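Local coordinates for protein amidase (Bacillus anthracis, PDB 5EWQ) that probably hydrolyses carboxylic amides to the acid and ammonia, as a member of the amidase family, at residues Y138-W143 with N380-S385; E388-N393 with Y403-I408. All blocks are in the same frame, centred on the assembly; numbering follows the deposited sequence.

Contact 1: residues Y138-W143 with N380-S385; sequences YVLKDW and NVPVKS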
loop_
_atom_site.group_PDB
_atom_site.type_symbol
_atom_site.label_atom_id
_atom_site.label_comp_id
_atom_site.label_asym_id
_atom_site.label_seq_id
_atom_site.Cartn_x
_atom_site.Cartn_y
_atom_site.Cartn_z
ATOM N N TYR A 138 15.402 8.897 9.060
ATOM C CA TYR A 138 15.639 9.841 10.144
ATOM C C TYR A 138 16.118 11.186 9.599
ATOM O O TYR A 138 15.844 12.236 10.178
ATOM C CB TYR A 138 16.665 9.273 11.133
ATOM C CG TYR A 138 16.915 10.147 12.344
ATOM C CD1 TYR A 138 16.175 9.982 13.508
ATOM C CD2 TYR A 138 17.897 11.131 12.326
ATOM C CE1 TYR A 138 16.401 10.776 14.617
ATOM C CE2 TYR A 138 18.127 11.931 13.430
ATOM C CZ TYR A 138 17.377 11.748 14.573
ATOM O OH TYR A 138 17.606 12.541 15.675
ATOM N N VAL A 139 16.833 11.144 8.479
ATOM C CA VAL A 139 17.433 12.344 7.905
ATOM C C VAL A 139 16.375 13.277 7.309
ATOM O O VAL A 139 16.565 14.493 7.254
ATOM C CB VAL A 139 18.483 11.974 6.825
ATOM C CG1 VAL A 139 17.829 11.262 5.648
ATOM C CG2 VAL A 139 19.250 13.204 6.366
ATOM N N LEU A 140 15.250 12.708 6.886
ATOM C CA LEU A 140 14.181 13.494 6.280
ATOM C C LEU A 140 12.954 13.570 7.182
ATOM O O LEU A 140 11.868 13.936 6.732
ATOM C CB LEU A 140 13.787 12.903 4.925
ATOM C CG LEU A 140 14.807 12.954 3.788
ATOM C CD1 LEU A 140 14.338 12.095 2.624
ATOM C CD2 LEU A 140 15.027 14.388 3.338
ATOM N N LYS A 141 13.135 13.235 8.457
ATOM C CA LYS A 141 12.019 13.122 9.396
ATOM C C LYS A 141 11.256 14.432 9.595
ATOM O O LYS A 141 10.102 14.422 10.023
ATOM C CB LYS A 141 12.520 12.612 10.750
ATOM C CG LYS A 141 13.333 13.625 11.541
ATOM C CD LYS A 141 13.861 13.015 12.830
ATOM C CE LYS A 141 14.653 14.026 13.642
ATOM N NZ LYS A 141 13.815 15.186 14.056
ATOM N N ASP A 142 11.895 15.554 9.281
ATOM C CA ASP A 142 11.284 16.859 9.505
ATOM C C ASP A 142 11.142 17.678 8.225
ATOM O O ASP A 142 10.725 18.836 8.270
ATOM C CB ASP A 142 12.094 17.648 10.536
ATOM C CG ASP A 142 12.080 17.002 11.907
ATOM O OD1 ASP A 142 11.016 16.486 12.313
ATOM O OD2 ASP A 142 13.133 17.006 12.579
ATOM N N TRP A 143 11.486 17.084 7.086
ATOM C CA TRP A 143 11.401 17.802 5.819
ATOM C C TRP A 143 9.985 17.805 5.257
ATOM O O TRP A 143 9.450 16.760 4.890
ATOM C CB TRP A 143 12.352 17.208 4.781
ATOM C CG TRP A 143 12.188 17.849 3.433
ATOM C CD1 TRP A 143 12.531 19.124 3.087
ATOM C CD2 TRP A 143 11.628 17.252 2.257
ATOM N NE1 TRP A 143 12.225 19.356 1.769
ATOM C CE2 TRP A 143 11.668 18.222 1.235
ATOM C CE3 TRP A 143 11.099 15.990 1.966
ATOM C CZ2 TRP A 143 11.200 17.973 -0.054
ATOM C CZ3 TRP A 143 10.635 15.744 0.685
ATOM C CH2 TRP A 143 10.689 16.731 -0.308
ATOM N N ASN A 380 14.078 23.188 -0.156
ATOM C CA ASN A 380 14.713 23.252 1.157
ATOM C C ASN A 380 14.905 21.882 1.801
ATOM O O ASN A 380 14.590 21.689 2.975
ATOM C CB ASN A 380 13.899 24.152 2.088
ATOM C CG ASN A 380 12.424 23.798 2.103
ATOM O OD1 ASN A 380 12.026 22.714 1.674
ATOM N ND2 ASN A 380 11.602 24.715 2.600
ATOM N N VAL A 381 15.424 20.935 1.028
ATOM C CA VAL A 381 15.674 19.588 1.525
ATOM C C VAL A 381 17.032 19.535 2.235
ATOM O O VAL A 381 18.024 20.063 1.730
ATOM C CB VAL A 381 15.608 18.548 0.372
ATOM C CG1 VAL A 381 16.570 18.917 -0.755
ATOM C CG2 VAL A 381 15.870 17.138 0.881
ATOM N N PRO A 382 17.075 18.918 3.429
ATOM C CA PRO A 382 18.309 18.851 4.225
ATOM C C PRO A 382 19.406 17.982 3.607
ATOM O O PRO A 382 20.497 17.894 4.171
ATOM C CB PRO A 382 17.835 18.250 5.553
ATOM C CG PRO A 382 16.583 17.516 5.214
ATOM C CD PRO A 382 15.928 18.336 4.148
ATOM N N VAL A 383 19.120 17.355 2.470
ATOM C CA VAL A 383 20.087 16.498 1.790
ATOM C C VAL A 383 19.895 16.570 0.275
ATOM O O VAL A 383 18.769 16.519 -0.214
ATOM C CB VAL A 383 19.967 15.032 2.265
ATOM C CG1 VAL A 383 20.321 14.067 1.148
ATOM C CG2 VAL A 383 20.843 14.791 3.485
ATOM N N LYS A 384 20.992 16.694 -0.467
ATOM C CA LYS A 384 20.904 16.797 -1.920
ATOM C C LYS A 384 21.590 15.646 -2.655
ATOM O O LYS A 384 21.725 15.684 -3.879
ATOM C CB LYS A 384 21.490 18.127 -2.391
ATOM C CG LYS A 384 20.648 19.331 -2.015
ATOM C CD LYS A 384 21.018 20.541 -2.851
ATOM C CE LYS A 384 20.078 21.704 -2.583
ATOM N NZ LYS A 384 18.657 21.346 -2.859
ATOM N N SER A 385 22.017 14.626 -1.917
ATOM C CA SER A 385 22.642 13.457 -2.533
ATOM C C SER A 385 22.644 12.248 -1.606
ATOM O O SER A 385 22.548 12.382 -0.387
ATOM C CB SER A 385 24.076 13.776 -2.965
ATOM O OG SER A 385 24.909 14.010 -1.843
#

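Contact 2: residues E388-N393 with Y403-I408; sequences EIIAFN and YGQTLI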
loop_
_atom_site.group_PDB
_atom_site.type_symbol
_atom_site.label_atom_id
_atom_site.label_comp_id
_atom_site.label_asym_id
_atom_site.label_seq_id
_atom_site.Cartn_x
_atom_site.Cartn_y
_atom_site.Cartn_z
ATOM N N GLU A 388 25.524 12.230 0.992
ATOM C CA GLU A 388 25.352 12.995 2.222
ATOM C C GLU A 388 24.538 12.219 3.254
ATOM O O GLU A 388 24.755 12.360 4.458
ATOM C CB GLU A 388 24.689 14.340 1.922
ATOM C CG GLU A 388 25.530 15.248 1.038
ATOM C CD GLU A 388 24.800 16.512 0.627
ATOM O OE1 GLU A 388 25.311 17.231 -0.257
ATOM O OE2 GLU A 388 23.719 16.787 1.186
ATOM N N ILE A 389 23.606 11.401 2.775
ATOM C CA ILE A 389 22.809 10.543 3.647
ATOM C C ILE A 389 23.692 9.536 4.371
ATOM O O ILE A 389 23.592 9.366 5.588
ATOM C CB ILE A 389 21.725 9.785 2.858
ATOM C CG1 ILE A 389 20.731 10.768 2.245
ATOM C CG2 ILE A 389 21.003 8.793 3.756
ATOM C CD1 ILE A 389 19.746 10.131 1.295
ATOM N N ILE A 390 24.554 8.870 3.608
ATOM C CA ILE A 390 25.473 7.875 4.151
ATOM C C ILE A 390 26.361 8.479 5.236
ATOM O O ILE A 390 26.591 7.864 6.279
ATOM C CB ILE A 390 26.355 7.270 3.039
ATOM C CG1 ILE A 390 25.485 6.571 1.993
ATOM C CG2 ILE A 390 27.365 6.299 3.622
ATOM C CD1 ILE A 390 26.270 5.961 0.851
ATOM N N ALA A 391 26.845 9.691 4.988
ATOM C CA ALA A 391 27.675 10.397 5.955
ATOM C C ALA A 391 26.856 10.821 7.170
ATOM O O ALA A 391 27.360 10.846 8.292
ATOM C CB ALA A 391 28.329 11.606 5.306
ATOM N N PHE A 392 25.591 11.150 6.935
ATOM C CA PHE A 392 24.693 11.580 8.001
ATOM C C PHE A 392 24.385 10.438 8.964
ATOM O O PHE A 392 24.395 10.621 10.181
ATOM C CB PHE A 392 23.393 12.133 7.408
ATOM C CG PHE A 392 22.403 12.596 8.439
ATOM C CD1 PHE A 392 22.464 13.881 8.949
ATOM C CD2 PHE A 392 21.404 11.748 8.891
ATOM C CE1 PHE A 392 21.554 14.311 9.894
ATOM C CE2 PHE A 392 20.492 12.172 9.836
ATOM C CZ PHE A 392 20.565 13.455 10.339
ATOM N N ASN A 393 24.106 9.263 8.410
ATOM C CA ASN A 393 23.771 8.092 9.210
ATOM C C ASN A 393 24.935 7.617 10.073
ATOM O O ASN A 393 24.733 7.107 11.175
ATOM C CB ASN A 393 23.301 6.950 8.305
ATOM C CG ASN A 393 21.986 7.253 7.615
ATOM O OD1 ASN A 393 21.166 8.020 8.123
ATOM N ND2 ASN A 393 21.775 6.648 6.451
ATOM N N TYR A 403 20.308 -1.243 11.731
ATOM C CA TYR A 403 20.586 -2.466 10.989
ATOM C C TYR A 403 21.511 -2.203 9.804
ATOM O O TYR A 403 21.635 -3.035 8.907
ATOM C CB TYR A 403 19.279 -3.106 10.514
ATOM C CG TYR A 403 18.300 -3.373 11.635
ATOM C CD1 TYR A 403 18.378 -4.536 12.391
ATOM C CD2 TYR A 403 17.301 -2.459 11.946
ATOM C CE1 TYR A 403 17.487 -4.783 13.421
ATOM C CE2 TYR A 403 16.405 -2.697 12.973
ATOM C CZ TYR A 403 16.504 -3.861 13.707
ATOM O OH TYR A 403 15.617 -4.105 14.729
ATOM N N GLY A 404 22.160 -1.043 9.808
ATOM C CA GLY A 404 23.133 -0.711 8.782
ATOM C C GLY A 404 22.541 -0.045 7.554
ATOM O O GLY A 404 21.352 0.265 7.515
ATOM N N GLN A 405 23.383 0.172 6.547
ATOM C CA GLN A 405 22.961 0.813 5.306
ATOM C C GLN A 405 23.744 0.268 4.114
ATOM O O GLN A 405 24.161 1.022 3.234
ATOM C CB GLN A 405 23.132 2.331 5.404
ATOM C CG GLN A 405 24.519 2.776 5.843
ATOM C CD GLN A 405 24.679 4.284 5.839
ATOM O OE1 GLN A 405 23.762 5.017 5.471
ATOM N NE2 GLN A 405 25.850 4.754 6.249
ATOM N N THR A 406 23.927 -1.048 4.090
ATOM C CA THR A 406 24.731 -1.708 3.065
ATOM C C THR A 406 24.180 -1.506 1.653
ATOM O O THR A 406 24.943 -1.347 0.699
ATOM C CB THR A 406 24.840 -3.223 3.340
ATOM O OG1 THR A 406 25.236 -3.438 4.701
ATOM C CG2 THR A 406 25.859 -3.868 2.411
ATOM N N LEU A 407 22.857 -1.505 1.525
ATOM C CA LEU A 407 22.217 -1.417 0.215
ATOM C C LEU A 407 22.404 -0.056 -0.453
ATOM O O LEU A 407 22.712 0.016 -1.643
ATOM C CB LEU A 407 20.726 -1.736 0.332
ATOM C CG LEU A 407 20.386 -3.227 0.364
ATOM C CD1 LEU A 407 18.916 -3.443 0.677
ATOM C CD2 LEU A 407 20.751 -3.870 -0.964
ATOM N N ILE A 408 22.220 1.019 0.307
ATOM C CA ILE A 408 22.370 2.359 -0.250
ATOM C C ILE A 408 23.845 2.704 -0.426
ATOM O O ILE A 408 24.195 3.594 -1.202
ATOM C CB ILE A 408 21.689 3.430 0.630
ATOM C CG1 ILE A 408 22.424 3.596 1.959
ATOM C CG2 ILE A 408 20.230 3.077 0.862
ATOM C CD1 ILE A 408 21.832 4.670 2.843
#

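Contact 1: residues Y138-W143 with N380-S385
Trp143 meets Asn380, Val381 and Pro382 with its indole, which sits across the start of the 380-385 loop. Val381 comes over one face: its CB stands 4.1 Å from the centroid of the Trp143 five-membered ring, 25° off the ring normal, a CH-pi contact displaced toward the rim. At the ring edge, near its plane, the backbone O of Asn380 approaches Trp143 CD1 at 3.3 Å. Pro382 reaches the same part of the indole obliquely, with its CD 3.6 Å from Trp143 CD1. The indole N-H is turned to the side-chain amide of Asn380, but the hydrogen bond from Trp143 NE1 to Asn380 OD1 is weak, long at 3.4 Å and bent to 138°, with ring and amide planes almost perpendicular. Asn380 is itself poorly ordered.

Beyond the indole the contact is aliphatic. Leu140 CD2 touches two neighbours lying on the same side of it, Val381 CG2 at 3.8 Å and Pro382 CG at 4.0 Å; the latter atom also rests against the carbonyl O of Val139. Val139 directs CG2, trans to its own backbone N, at Val383 CG2, 3.7 Å away.

Two overlapping type I turns, Tyr138 to Lys141 and Leu140 to Trp143, present these side chains to the other loop. The backbone of Trp143 is hydrogen-bonded to that of Thr133, while Ser134 OG is hydrogen-bonded with Leu140 O and Thr137 OG1 with Leu140 N. From helix 360-377, Phe375 packs on Leu140, Val381 and Val383, and Tyr374 on Trp143.

With one weak polar link, cohesion between these loops, far apart in sequence, probably comes mainly from the burial of apolar surface: the indole and branched carbons join the turns after strand 118-122 to the linker ahead of helix 386-394.

Contact 2: residues E388-N393 with Y403-I408
The side-chain amides of Gln405 and Asn393 are joined with their planes 56° apart. Gln405 OE1 lies in the plane of the Asn393 amide and accepts a nearly straight hydrogen bond from Asn393 ND2, 2.8 Å long. Seen from the acceptor, the donor rises 37° out of the Gln405 carbonyl plane, so the bond does not use a lone-pair direction. At the other corner of the glutamine, NE2 donates within its own amide plane to the main-chain O of Ile390, 3.2 Å away, at 174°; here the donor does fall on a lone pair of the carbonyl. Ile390 also sets its CG2 against Gln405 NE2 at 3.4 Å.

An extended chain beyond CG carries the Gln405 amide from the N-cap position of helix 406-412 across to the flank of helix 386-394. Beside the two amides, Ile408 directs CD1 at the same helix, 4.2 Å from Ile390 CG1 and 4.3 Å from Ile389 CG2. Phe367 of helix 360-377 and Leu386 add to the apolar surroundings of Ile408.

Gln405 thus acts as donor and acceptor at once in a buried setting, and its two bonds fix the rotation of its amide. They tie the N-cap residue of helix 406-412 to a backbone carbonyl and a side chain of helix 386-394, linking two helices that have the short helix 397-400 between them in the chain.

Contacts 1 and 2 follow one another along the chain, their centres about 14 Å apart, and they touch directly. Val383 of contact 1 packs CG1 on CG1 of Ile389 in contact 2 at 3.5 Å, and Val139 CB lies 3.6 Å from Phe392 CD2. Phe392 also meets Tyr138, with CE2 3.7 Å from Tyr138 CD2. Helix 386-394 therefore presents one side to the 138-143 turns and another to the start of helix 406-412. Phe375 of helix 360-377 spans both, lying against Ile389 as well as the valines of 380-385. The centres of contacts 1 and 2 lie well out in the fold, about 23 and 25 Å from the centre of the chain, respectively.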